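Local structure of SorB (Sorangium cellulosum, 6B2V) at residues 57-61 and 169-175; 64-68 and 88-94; 110-116 and 128-132; 183-188 and 219-224; 246-250 and 272-276. The protein builds a pyran ring into the growing chain as the pyran synthase domain of module nine in the trans-acyltransferase assembly line for the polyketide antibiotic sorangicin. All blocks are in the same frame, centred on the assembly; numbering follows the deposited sequence.

Interaction 1 of 5, residues 57-61 and 169-175; sequences DHEQL and MPASYDK
P170 sets its CB over one face of the H58 imidazole, 3.8 Å from the ring centroid and 12° off the ring normal, a CH-pi contact. The ring gets there because H58 CG is anti to the backbone N (chi1 -154°), a torsion that lays the two side chains side by side, pointing the same way; A171 CB then touches H58 CD2 at 3.9 Å. Between the backbones, S172 N donates to D57 O at 3.0 Å through a bent bond (144° at the hydrogen), and A171 CA adds a CA-H...O contact to the same oxygen. E59 crosses P170 at about a right angle, its CG 3.5 Å from P170 O. K175 runs across the D57 carboxylate, but the salt bridge from D57 OD1 to K175 NZ is long at 3.7 Å; D57 OD2 has another partner in N208.

A second shell positions the imidazole. H58 ND1 donates to L61 O at 2.8 Å, inside a type I' turn closed by the backbone bond from L61 N to H58 O. N211 of helix 207-225 also touches H58.

The segments belong to the predicted N-terminal and C-terminal hotdog folds, so the contact ties the two halves together; in polyketide dehydratases the active site lies between such halves. Chemically, the ND1 bond and the proline over its face fix the rotation of the ring, while NE2 meets an ordered water at 3.0 Å, which also lies near A171 N (a weak bond).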
# COMPACT_ATOMS: atom_id res chain seq x y z
N ASP A 57 2.14 -2.04 -15.45
CA ASP A 57 1.03 -2.79 -14.86
C ASP A 57 -0.00 -1.84 -14.19
O ASP A 57 -0.96 -2.27 -13.64
CB ASP A 57 1.53 -3.78 -13.78
CG ASP A 57 2.29 -5.00 -14.35
OD1 ASP A 57 2.27 -5.18 -15.54
OD2 ASP A 57 2.91 -5.72 -13.57
N HIS A 58 0.26 -0.54 -14.19
CA HIS A 58 -0.56 0.41 -13.47
C HIS A 58 -0.87 1.71 -14.20
O HIS A 58 -0.86 2.74 -13.63
CB HIS A 58 0.16 0.70 -12.14
CG HIS A 58 -0.72 1.13 -11.03
ND1 HIS A 58 -0.82 2.45 -10.64
CD2 HIS A 58 -1.54 0.45 -10.21
CE1 HIS A 58 -1.65 2.54 -9.63
NE2 HIS A 58 -2.09 1.34 -9.35
N GLU A 59 -0.99 1.64 -15.51
CA GLU A 59 -1.33 2.77 -16.37
C GLU A 59 -0.36 3.93 -16.32
O GLU A 59 -0.75 5.03 -16.46
CB GLU A 59 -2.75 3.24 -16.17
CG GLU A 59 -3.79 2.20 -16.54
CD GLU A 59 -5.23 2.63 -16.34
OE1 GLU A 59 -5.48 3.67 -15.80
OE2 GLU A 59 -6.13 1.87 -16.72
N GLN A 60 0.87 3.59 -16.02
CA GLN A 60 1.98 4.51 -15.94
C GLN A 60 1.95 5.44 -14.74
O GLN A 60 2.72 6.35 -14.67
CB GLN A 60 2.16 5.33 -17.21
CG GLN A 60 2.26 4.49 -18.47
CD GLN A 60 3.37 3.48 -18.47
OE1 GLN A 60 3.17 2.36 -18.81
NE2 GLN A 60 4.52 3.89 -18.14
N LEU A 61 1.08 5.13 -13.79
CA LEU A 61 0.92 5.91 -12.59
C LEU A 61 1.65 5.23 -11.43
O LEU A 61 1.42 4.12 -11.15
CB LEU A 61 -0.57 6.06 -12.28
CG LEU A 61 -0.93 6.62 -10.91
CD1 LEU A 61 -0.58 8.08 -10.82
CD2 LEU A 61 -2.38 6.42 -10.58
N MET A 169 -10.04 1.20 -12.00
CA MET A 169 -8.82 0.83 -11.31
C MET A 169 -7.66 0.86 -12.27
O MET A 169 -7.72 0.27 -13.32
CB MET A 169 -9.03 -0.58 -10.75
CG MET A 169 -7.84 -1.26 -10.15
SD MET A 169 -8.19 -2.95 -9.61
CE MET A 169 -8.55 -3.82 -11.14
N PRO A 170 -6.58 1.53 -11.90
CA PRO A 170 -5.39 1.58 -12.75
C PRO A 170 -4.68 0.23 -12.89
O PRO A 170 -4.10 -0.03 -13.86
CB PRO A 170 -4.51 2.61 -12.07
CG PRO A 170 -5.41 3.36 -11.22
CD PRO A 170 -6.51 2.49 -10.81
N ALA A 171 -4.73 -0.57 -11.85
CA ALA A 171 -4.05 -1.85 -11.85
C ALA A 171 -4.58 -2.87 -12.87
O ALA A 171 -5.73 -3.00 -13.06
CB ALA A 171 -4.13 -2.47 -10.48
N SER A 172 -3.67 -3.65 -13.42
CA SER A 172 -4.04 -4.70 -14.31
C SER A 172 -4.53 -5.84 -13.42
O SER A 172 -3.79 -6.40 -12.70
CB SER A 172 -2.83 -5.16 -15.09
OG SER A 172 -2.42 -4.19 -16.00
N TYR A 173 -5.77 -6.26 -13.60
CA TYR A 173 -6.34 -7.30 -12.76
C TYR A 173 -5.56 -8.61 -12.80
O TYR A 173 -5.35 -9.24 -11.83
CB TYR A 173 -7.80 -7.57 -13.12
CG TYR A 173 -8.45 -8.53 -12.18
CD1 TYR A 173 -8.95 -8.11 -10.98
CD2 TYR A 173 -8.52 -9.86 -12.47
CE1 TYR A 173 -9.52 -8.99 -10.11
CE2 TYR A 173 -9.10 -10.75 -11.59
CZ TYR A 173 -9.59 -10.30 -10.42
OH TYR A 173 -10.16 -11.16 -9.56
N ASP A 174 -5.08 -8.95 -13.98
CA ASP A 174 -4.33 -10.17 -14.17
C ASP A 174 -3.02 -10.18 -13.39
O ASP A 174 -2.47 -11.22 -13.14
CB ASP A 174 -3.98 -10.36 -15.63
CG ASP A 174 -5.07 -11.03 -16.45
OD1 ASP A 174 -6.00 -11.62 -15.93
OD2 ASP A 174 -4.97 -10.98 -17.66
N LYS A 175 -2.50 -9.00 -13.09
CA LYS A 175 -1.26 -8.87 -12.36
C LYS A 175 -1.45 -8.85 -10.85
O LYS A 175 -0.53 -9.02 -10.14
CB LYS A 175 -0.51 -7.64 -12.81
CG LYS A 175 -0.14 -7.66 -14.26
CD LYS A 175 0.90 -8.71 -14.52
CE LYS A 175 1.49 -8.63 -15.93
NZ LYS A 175 0.46 -8.14 -16.86
O HOH W 1 -4.82 0.55 -8.53
O HOH W 2 -5.69 -1.03 -16.57

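Interaction 2 of 5, residues 64-68 and 88-94; sequences AVAYL and ALWISPL
A64 O is gripped by two N-H groups that arrive from opposite faces of its carbonyl plane: W90 NE1 at 2.9 Å, across the contact, and Y67 N at 3.2 Å, from within the helix. The indole donor stands 37° out of that plane, and its bond is bent to 138° at the hydrogen, so no lone pair is addressed squarely. W90 CG, anti to the carbonyl carbon (chi1 -70°), brings the indole against A64, whose CB rests over the face of the five-membered ring, 3.8 Å from its centroid. Y67 comes in at the indole edge, its CD2 3.6 Å from W90 CD1; the two rings meet obliquely. L68 CD2 bridges W90 CZ2 (3.9 Å) and A88 CB. Farther along, one water joins Y67 OH at 2.8 Å to L94 N at 2.9 Å, lying in the plane of the tyrosine ring and accepting from the amide.

Helix 64-77 thus lies against strand 82-90 of the predicted N-terminal hotdog fold, the short axes 9.7 Å apart. That strand runs between 123-132 and 232-241, and P233 of the latter packs on both A64 and W90.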
# COMPACT_ATOMS: atom_id res chain seq x y z
N ALA A 64 0.48 4.20 -5.15
CA ALA A 64 0.58 4.75 -3.81
C ALA A 64 1.39 3.84 -2.89
O ALA A 64 2.23 4.23 -2.16
CB ALA A 64 -0.82 4.94 -3.23
N VAL A 65 1.13 2.56 -3.05
CA VAL A 65 1.75 1.55 -2.28
C VAL A 65 3.25 1.45 -2.53
O VAL A 65 3.96 1.00 -1.71
CB VAL A 65 0.96 0.22 -2.41
CG1 VAL A 65 1.29 -0.56 -3.65
CG2 VAL A 65 0.83 -0.55 -1.13
N ALA A 66 3.69 1.79 -3.73
CA ALA A 66 5.10 1.76 -4.08
C ALA A 66 5.91 2.80 -3.32
O ALA A 66 7.04 2.62 -3.12
CB ALA A 66 5.33 1.85 -5.57
N TYR A 67 5.28 3.90 -2.94
CA TYR A 67 5.98 4.90 -2.16
C TYR A 67 6.35 4.37 -0.79
O TYR A 67 7.34 4.75 -0.24
CB TYR A 67 5.14 6.18 -2.01
CG TYR A 67 4.87 6.95 -3.31
CD1 TYR A 67 5.83 7.75 -3.86
CD2 TYR A 67 3.65 6.95 -3.87
CE1 TYR A 67 5.59 8.45 -5.00
CE2 TYR A 67 3.39 7.64 -5.01
CZ TYR A 67 4.35 8.40 -5.58
OH TYR A 67 4.03 9.10 -6.69
N LEU A 68 5.48 3.56 -0.23
CA LEU A 68 5.71 2.98 1.06
C LEU A 68 6.88 2.05 0.98
O LEU A 68 7.69 2.03 1.81
CB LEU A 68 4.48 2.21 1.57
CG LEU A 68 3.21 3.03 1.76
CD1 LEU A 68 2.05 2.17 2.18
CD2 LEU A 68 3.40 4.15 2.75
N ALA A 88 1.00 8.22 6.84
CA ALA A 88 1.31 8.36 5.46
C ALA A 88 0.27 9.24 4.77
O ALA A 88 -0.85 9.21 5.12
CB ALA A 88 1.37 7.00 4.80
N LEU A 89 0.77 10.04 3.85
CA LEU A 89 0.01 10.95 3.06
C LEU A 89 0.47 10.89 1.64
O LEU A 89 1.60 10.77 1.39
CB LEU A 89 0.14 12.38 3.60
CG LEU A 89 -0.41 13.56 2.80
CD1 LEU A 89 -1.91 13.52 2.86
CD2 LEU A 89 0.14 14.84 3.40
N TRP A 90 -0.47 10.96 0.73
CA TRP A 90 -0.14 10.98 -0.66
C TRP A 90 -0.65 12.31 -1.24
O TRP A 90 -1.76 12.66 -1.06
CB TRP A 90 -0.73 9.79 -1.40
CG TRP A 90 -0.08 8.48 -1.04
CD1 TRP A 90 0.96 7.92 -1.63
CD2 TRP A 90 -0.47 7.60 -0.00
NE1 TRP A 90 1.28 6.73 -1.03
CE2 TRP A 90 0.41 6.54 -0.01
CE3 TRP A 90 -1.45 7.64 0.97
CZ2 TRP A 90 0.30 5.52 0.88
CZ3 TRP A 90 -1.56 6.66 1.82
CH2 TRP A 90 -0.70 5.57 1.76
N ILE A 91 0.22 13.01 -1.93
CA ILE A 91 -0.09 14.32 -2.47
C ILE A 91 -0.26 14.38 -3.99
O ILE A 91 -1.33 14.20 -4.45
CB ILE A 91 0.95 15.32 -1.98
CG1 ILE A 91 1.07 15.23 -0.46
CG2 ILE A 91 0.55 16.74 -2.31
CD1 ILE A 91 2.22 14.40 0.06
N SER A 92 0.77 14.57 -4.76
CA SER A 92 0.63 14.67 -6.19
C SER A 92 0.89 13.35 -6.88
O SER A 92 1.77 12.69 -6.53
CB SER A 92 1.65 15.65 -6.77
OG SER A 92 1.42 16.92 -6.29
N PRO A 93 0.08 13.02 -7.86
CA PRO A 93 0.30 11.82 -8.63
C PRO A 93 1.52 11.97 -9.52
O PRO A 93 1.83 13.05 -9.95
CB PRO A 93 -0.94 11.71 -9.50
CG PRO A 93 -1.86 12.75 -9.06
CD PRO A 93 -1.10 13.75 -8.29
N LEU A 94 2.21 10.87 -9.76
CA LEU A 94 3.32 10.85 -10.63
C LEU A 94 3.04 9.90 -11.78
O LEU A 94 2.91 8.74 -11.60
CB LEU A 94 4.54 10.36 -9.90
CG LEU A 94 5.87 10.29 -10.60
CD1 LEU A 94 6.27 11.63 -11.19
CD2 LEU A 94 6.92 9.85 -9.60
O HOH W 3 1.58 8.59 -8.00

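Interaction 3 of 5, residues 110-116 and 128-132; sequences AESGRAY and GLLVF
G113 CA presses on the centre of the F132 ring, 3.5 Å from its centroid and only 5° off the normal, and this is one of two tight spots. The other is at the opposite end, where the backbone of G128 passes over a face of the Y116 ring, its N 3.3 Å above the plane. Y116 CG stands between the backbone N and the carbonyl carbon (chi1 70°), folding the phenol back across the partner strand. Both contacts rely on residues without side chains, and G113 also has backbone angles that call for glycine. L130 CG fills in beside Y116 CD2 at 3.9 Å. On this same R114/L130 face, R114 bends at chi2 and turns one face of its guanidinium to F132 CZ, with the planes 58° apart; R114 NH1 meanwhile donates to G113 O at 3.0 Å, from above that carbonyl's plane.

Between these ends runs the antiparallel hairpin of strands 113-120 and 123-132, part of the predicted N-terminal hotdog fold. R114 and L130 form a hydrogen-bonded pair: L130 N to R114 O measures 2.7 Å, and R114 N to L130 O 3.0 Å. Y116 and G128 form a second such pair, and F132 N bonds S112 O, next to the non-hydrogen-bonded pair G113-V131.

The face of A115 and L129 is looser. There A115 CB and L129 CD2 lie 4.2 Å apart, and A110 CB is 4.3 Å from L129 CD2; A115, L129 and A110 are all partly exposed.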
# COMPACT_ATOMS: atom_id res chain seq x y z
N ALA A 110 13.16 11.94 13.44
CA ALA A 110 11.85 12.08 14.07
C ALA A 110 11.77 11.17 15.28
O ALA A 110 12.55 10.27 15.43
CB ALA A 110 10.71 11.75 13.12
N GLU A 111 10.80 11.42 16.13
CA GLU A 111 10.61 10.65 17.35
C GLU A 111 10.32 9.20 17.05
O GLU A 111 10.86 8.36 17.67
CB GLU A 111 9.53 11.26 18.23
CG GLU A 111 8.98 10.43 19.39
CD GLU A 111 8.44 11.28 20.52
OE1 GLU A 111 8.07 12.42 20.24
OE2 GLU A 111 8.40 10.84 21.66
N SER A 112 9.49 8.94 16.08
CA SER A 112 9.22 7.57 15.72
C SER A 112 10.41 6.84 15.11
O SER A 112 10.42 5.63 15.06
CB SER A 112 8.09 7.53 14.71
OG SER A 112 6.88 7.75 15.35
N GLY A 113 11.28 7.59 14.48
CA GLY A 113 12.38 7.04 13.75
C GLY A 113 12.81 8.06 12.73
O GLY A 113 13.76 8.76 12.90
N ARG A 114 12.16 8.04 11.58
CA ARG A 114 12.45 9.01 10.55
C ARG A 114 11.23 9.50 9.83
O ARG A 114 10.33 8.78 9.61
CB ARG A 114 13.30 8.44 9.44
CG ARG A 114 14.65 7.93 9.81
CD ARG A 114 15.63 9.07 10.00
NE ARG A 114 16.95 8.56 10.28
CZ ARG A 114 17.42 8.32 11.50
NH1 ARG A 114 16.73 8.58 12.57
NH2 ARG A 114 18.62 7.86 11.63
N ALA A 115 11.22 10.77 9.52
CA ALA A 115 10.22 11.28 8.64
C ALA A 115 10.72 11.08 7.20
O ALA A 115 11.88 11.13 6.96
CB ALA A 115 9.95 12.75 8.89
N TYR A 116 9.83 10.83 6.28
CA TYR A 116 10.22 10.73 4.90
C TYR A 116 9.35 11.64 4.02
O TYR A 116 8.27 11.91 4.35
CB TYR A 116 10.11 9.27 4.36
CG TYR A 116 8.74 8.70 4.18
CD1 TYR A 116 8.04 8.91 3.02
CD2 TYR A 116 8.16 7.94 5.13
CE1 TYR A 116 6.79 8.39 2.84
CE2 TYR A 116 6.92 7.41 4.97
CZ TYR A 116 6.23 7.63 3.83
OH TYR A 116 4.99 7.10 3.73
N GLY A 128 5.50 10.68 5.19
CA GLY A 128 5.08 9.90 6.31
C GLY A 128 6.17 9.70 7.33
O GLY A 128 7.17 10.32 7.25
N LEU A 129 5.93 8.77 8.24
CA LEU A 129 6.86 8.47 9.30
C LEU A 129 7.28 7.01 9.29
O LEU A 129 6.47 6.19 9.29
CB LEU A 129 6.22 8.72 10.65
CG LEU A 129 5.75 10.11 11.02
CD1 LEU A 129 4.96 10.07 12.31
CD2 LEU A 129 6.93 11.05 11.18
N LEU A 130 8.56 6.76 9.29
CA LEU A 130 9.07 5.42 9.40
C LEU A 130 9.33 5.14 10.87
O LEU A 130 10.05 5.85 11.49
CB LEU A 130 10.35 5.29 8.59
CG LEU A 130 10.21 5.28 7.08
CD1 LEU A 130 11.38 5.96 6.44
CD2 LEU A 130 10.12 3.89 6.51
N VAL A 131 8.71 4.09 11.39
CA VAL A 131 8.80 3.72 12.77
C VAL A 131 9.82 2.61 12.95
O VAL A 131 9.72 1.58 12.35
CB VAL A 131 7.46 3.17 13.24
CG1 VAL A 131 7.50 2.79 14.70
CG2 VAL A 131 6.34 4.16 12.95
N PHE A 132 10.78 2.90 13.79
CA PHE A 132 11.87 2.02 14.06
C PHE A 132 11.44 0.92 14.98
O PHE A 132 10.50 1.00 15.67
CB PHE A 132 12.98 2.80 14.76
CG PHE A 132 13.84 3.64 13.86
CD1 PHE A 132 13.59 3.77 12.54
CD2 PHE A 132 14.91 4.33 14.37
CE1 PHE A 132 14.39 4.53 11.74
CE2 PHE A 132 15.72 5.09 13.59
CZ PHE A 132 15.47 5.19 12.27

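Interaction 4 of 5, residues 183-188 and 219-224; sequences HSDHEA and FLSLIQ
Q224 reaches from the helix to D185 O, and its chain can be followed atom by atom. CB is still 4.7 Å from D185 O; CG, anti to the carbonyl carbon (chi1 -69°), comes within 3.4 Å of that oxygen; the chain then runs extended to the amide. There Q224 NE2 donates to D185 O at 2.9 Å, in a bond bent to 132° at the hydrogen, and also touches H186 CA and CB. The other end of the amide, OE1, is taken by Y268 OH and R255 NH2, so both ends have partners and the rotation of the group is fixed.

One turn back, L220 spreads its methyls against the backbone of 186-188: CD1 meets E187 N, while CD2 meets H186 O at 3.6 Å and A188 CB at 4.2 Å. One residue earlier, F219 directs its edge at the face of H183 in a T-shaped pair, centroids 5.2 Å apart and planes at 72°. I223 CD1 completes this surface beside H183 ND1.

The connection between strands 178-183 and 187-192 is braced in part by its own polar bonds. H183 ND1 donates to S184 O at 2.8 Å, S184 OG accepts from H186 N in an ST turn, and H186 ND1 donates to D185 OD1. The central helix of the predicted C-terminal hotdog fold thus presents apolar side chains to a loop whose polar groups are mostly bonded within it, and Q224 NE2 satisfies D185 O.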
# COMPACT_ATOMS: atom_id res chain seq x y z
N HIS A 183 -18.41 -9.88 0.16
CA HIS A 183 -18.60 -8.78 1.04
C HIS A 183 -19.99 -8.64 1.65
O HIS A 183 -20.90 -9.17 1.18
CB HIS A 183 -18.21 -7.48 0.28
CG HIS A 183 -19.20 -7.00 -0.74
ND1 HIS A 183 -20.19 -6.11 -0.42
CD2 HIS A 183 -19.35 -7.28 -2.04
CE1 HIS A 183 -20.89 -5.84 -1.50
NE2 HIS A 183 -20.41 -6.55 -2.49
N SER A 184 -20.02 -7.93 2.75
CA SER A 184 -21.25 -7.45 3.36
C SER A 184 -21.37 -5.94 3.10
O SER A 184 -20.71 -5.41 2.27
CB SER A 184 -21.30 -7.66 4.88
OG SER A 184 -20.35 -6.90 5.50
N ASP A 185 -22.22 -5.27 3.84
CA ASP A 185 -22.31 -3.84 3.64
C ASP A 185 -21.15 -3.07 4.24
O ASP A 185 -21.03 -1.94 3.97
CB ASP A 185 -23.64 -3.24 4.14
CG ASP A 185 -23.91 -3.48 5.58
OD1 ASP A 185 -23.15 -4.11 6.25
OD2 ASP A 185 -24.95 -3.03 6.01
N HIS A 186 -20.32 -3.70 5.06
CA HIS A 186 -19.22 -3.03 5.70
C HIS A 186 -17.90 -3.83 5.86
O HIS A 186 -16.99 -3.36 6.41
CB HIS A 186 -19.61 -2.59 7.10
CG HIS A 186 -19.86 -3.73 8.02
ND1 HIS A 186 -21.02 -4.44 7.98
CD2 HIS A 186 -19.09 -4.32 8.94
CE1 HIS A 186 -20.97 -5.40 8.88
NE2 HIS A 186 -19.80 -5.35 9.47
N GLU A 187 -17.86 -5.01 5.30
CA GLU A 187 -16.73 -5.89 5.40
C GLU A 187 -16.53 -6.65 4.07
O GLU A 187 -17.42 -6.91 3.37
CB GLU A 187 -16.97 -6.88 6.59
CG GLU A 187 -15.92 -7.90 6.96
CD GLU A 187 -16.26 -8.62 8.25
OE1 GLU A 187 -17.43 -8.72 8.55
OE2 GLU A 187 -15.35 -9.07 8.92
N ALA A 188 -15.28 -6.95 3.79
CA ALA A 188 -14.93 -7.68 2.60
C ALA A 188 -13.79 -8.69 2.83
O ALA A 188 -12.93 -8.46 3.58
CB ALA A 188 -14.53 -6.73 1.50
N PHE A 219 -12.77 -0.94 -2.86
CA PHE A 219 -14.03 -1.44 -3.33
C PHE A 219 -15.11 -1.22 -2.25
O PHE A 219 -16.16 -0.76 -2.54
CB PHE A 219 -13.87 -2.93 -3.73
CG PHE A 219 -15.14 -3.63 -4.04
CD1 PHE A 219 -15.84 -4.21 -3.05
CD2 PHE A 219 -15.61 -3.67 -5.29
CE1 PHE A 219 -17.02 -4.84 -3.30
CE2 PHE A 219 -16.80 -4.32 -5.57
CZ PHE A 219 -17.49 -4.89 -4.57
N LEU A 220 -14.79 -1.50 -1.01
CA LEU A 220 -15.72 -1.29 0.07
C LEU A 220 -16.10 0.20 0.22
O LEU A 220 -17.20 0.52 0.45
CB LEU A 220 -15.13 -1.82 1.37
CG LEU A 220 -15.98 -2.27 2.50
CD1 LEU A 220 -17.08 -3.19 2.02
CD2 LEU A 220 -15.06 -3.01 3.44
N SER A 221 -15.11 1.07 0.05
CA SER A 221 -15.33 2.50 0.16
C SER A 221 -16.33 2.93 -0.87
O SER A 221 -17.18 3.66 -0.58
CB SER A 221 -14.00 3.29 -0.03
OG SER A 221 -14.13 4.68 0.20
N LEU A 222 -16.18 2.44 -2.07
CA LEU A 222 -17.12 2.74 -3.15
C LEU A 222 -18.54 2.21 -2.91
O LEU A 222 -19.49 2.92 -3.01
CB LEU A 222 -16.58 2.23 -4.48
CG LEU A 222 -15.34 2.97 -4.95
CD1 LEU A 222 -14.79 2.25 -6.15
CD2 LEU A 222 -15.65 4.38 -5.31
N ILE A 223 -18.53 0.89 -2.43
CA ILE A 223 -19.92 0.48 -2.39
C ILE A 223 -20.63 1.02 -1.16
O ILE A 223 -21.78 1.46 -1.24
CB ILE A 223 -20.05 -1.06 -2.41
CG1 ILE A 223 -19.38 -1.67 -1.18
CG2 ILE A 223 -19.45 -1.63 -3.69
CD1 ILE A 223 -20.35 -2.04 -0.08
N GLN A 224 -19.95 1.43 -0.11
CA GLN A 224 -20.60 2.11 0.96
C GLN A 224 -21.15 3.46 0.60
O GLN A 224 -22.08 3.89 1.19
CB GLN A 224 -19.72 2.18 2.19
CG GLN A 224 -19.48 0.84 2.87
CD GLN A 224 -19.10 0.97 4.32
OE1 GLN A 224 -18.13 1.54 4.62
NE2 GLN A 224 -19.91 0.48 5.19

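Interaction 5 of 5, residues 246-250 and 272-276; sequences RRGAY and LVDAS
V273 O takes two backbone donors from consecutive residues: A249 N at 2.9 Å, lying in the carbonyl plane, and Y250 N at 3.1 Å, tilted 26° from it. The return bond, V273 N to Y250 O, measures 3.0 Å and is practically straight at 179°. Two of the three bonds join Y250 and V273 as an antiparallel hydrogen-bonded pair, and the third comes from A249, the extra residue.

Outside this core the backbones meet again where D274 CA makes a CA-H...O contact with R247 O, and D274 CB comes to 3.4 Å from the same oxygen. The D274 carboxylate serves its own turn instead: with CG between the backbone N and the carbonyl carbon (chi1 65°), OD1 accepts from S276 N in an Asx turn and also from N278 N. Apolar contacts surround it. Y250 CB lies 3.7 Å from V273 CG2; A249 CB meets A275 CB at 3.9 Å; L272 CD1 fits against G248 CA at 4.0 Å.

Two residues, A249 and Y250, facing V273 alone make this a classic beta bulge, placed at the start of strand 250-255 where it pairs with strand 267-273 in the predicted C-terminal hotdog fold.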
# COMPACT_ATOMS: atom_id res chain seq x y z
N ARG A 246 4.36 -12.43 1.03
CA ARG A 246 4.25 -13.39 -0.06
C ARG A 246 3.55 -14.66 0.36
O ARG A 246 3.11 -15.39 -0.45
CB ARG A 246 5.58 -13.69 -0.71
CG ARG A 246 6.03 -12.56 -1.59
CD ARG A 246 7.33 -12.83 -2.29
NE ARG A 246 8.32 -13.36 -1.41
CZ ARG A 246 9.32 -12.64 -0.93
NH1 ARG A 246 9.37 -11.34 -1.23
NH2 ARG A 246 10.22 -13.19 -0.12
N ARG A 247 3.36 -14.84 1.65
CA ARG A 247 2.57 -15.96 2.11
C ARG A 247 1.06 -15.62 2.15
O ARG A 247 0.28 -16.35 2.66
CB ARG A 247 3.00 -16.46 3.47
CG ARG A 247 4.43 -16.93 3.46
CD ARG A 247 4.74 -17.89 2.34
NE ARG A 247 3.88 -19.04 2.41
CZ ARG A 247 3.63 -19.82 1.39
NH1 ARG A 247 4.19 -19.59 0.24
NH2 ARG A 247 2.81 -20.82 1.53
N GLY A 248 0.73 -14.51 1.56
CA GLY A 248 -0.65 -14.11 1.59
C GLY A 248 -1.67 -15.03 0.95
O GLY A 248 -1.46 -15.56 -0.10
N ALA A 249 -2.79 -15.16 1.67
CA ALA A 249 -3.87 -15.96 1.18
C ALA A 249 -5.23 -15.25 1.19
O ALA A 249 -6.06 -15.62 0.42
CB ALA A 249 -3.97 -17.25 1.95
N TYR A 250 -5.41 -14.29 2.09
CA TYR A 250 -6.67 -13.55 2.16
C TYR A 250 -6.43 -12.10 2.51
O TYR A 250 -5.50 -11.79 3.16
CB TYR A 250 -7.62 -14.13 3.25
CG TYR A 250 -8.19 -15.46 2.93
CD1 TYR A 250 -9.30 -15.54 2.18
CD2 TYR A 250 -7.63 -16.62 3.36
CE1 TYR A 250 -9.86 -16.72 1.85
CE2 TYR A 250 -8.20 -17.85 3.00
CZ TYR A 250 -9.31 -17.85 2.23
OH TYR A 250 -10.01 -18.99 1.85
N LEU A 272 -3.68 -8.26 5.54
CA LEU A 272 -3.22 -9.32 4.69
C LEU A 272 -2.85 -10.47 5.64
O LEU A 272 -2.06 -10.35 6.46
CB LEU A 272 -2.00 -8.94 3.87
CG LEU A 272 -1.39 -10.07 3.02
CD1 LEU A 272 -2.32 -10.48 1.89
CD2 LEU A 272 -0.10 -9.63 2.41
N VAL A 273 -3.49 -11.60 5.44
CA VAL A 273 -3.27 -12.76 6.25
C VAL A 273 -2.88 -14.00 5.42
O VAL A 273 -3.18 -14.10 4.30
CB VAL A 273 -4.48 -13.16 7.13
CG1 VAL A 273 -4.92 -11.99 7.98
CG2 VAL A 273 -5.66 -13.65 6.31
N ASP A 274 -2.20 -14.91 6.07
CA ASP A 274 -1.86 -16.16 5.44
C ASP A 274 -3.02 -17.14 5.53
O ASP A 274 -4.06 -16.86 6.00
CB ASP A 274 -0.51 -16.77 5.91
CG ASP A 274 -0.50 -17.18 7.36
OD1 ASP A 274 -1.56 -17.46 7.83
OD2 ASP A 274 0.59 -17.28 7.90
N ALA A 275 -2.80 -18.35 5.09
CA ALA A 275 -3.87 -19.34 5.05
C ALA A 275 -4.34 -19.81 6.40
O ALA A 275 -5.35 -20.44 6.46
CB ALA A 275 -3.59 -20.52 4.11
N SER A 276 -3.52 -19.55 7.42
CA SER A 276 -3.88 -19.84 8.79
C SER A 276 -4.45 -18.65 9.55
O SER A 276 -4.67 -18.74 10.70
CB SER A 276 -2.71 -20.46 9.54
OG SER A 276 -2.44 -21.73 9.04

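Interactions 2 and 3 belong to the predicted N-terminal hotdog fold and interactions 4 and 5 to the predicted C-terminal one, while interaction 1 joins the two. Interaction 1 touches interaction 2 where L61 CD1 lies 3.6 Å from L94 O. Interaction 2 in turn meets interaction 3, with L68 CD2 3.5 Å from Y116 OH, making one continuous packed path through the N-terminal half. Interactions 4 and 5, although in the same hotdog fold, do not touch, their nearest atoms being about 8 Å apart. Interactions 3 and 4 lie on opposite sides of the chain's centre, about 32 Å between centres, whereas interaction 1 sits at the junction where related dehydratases place their active site.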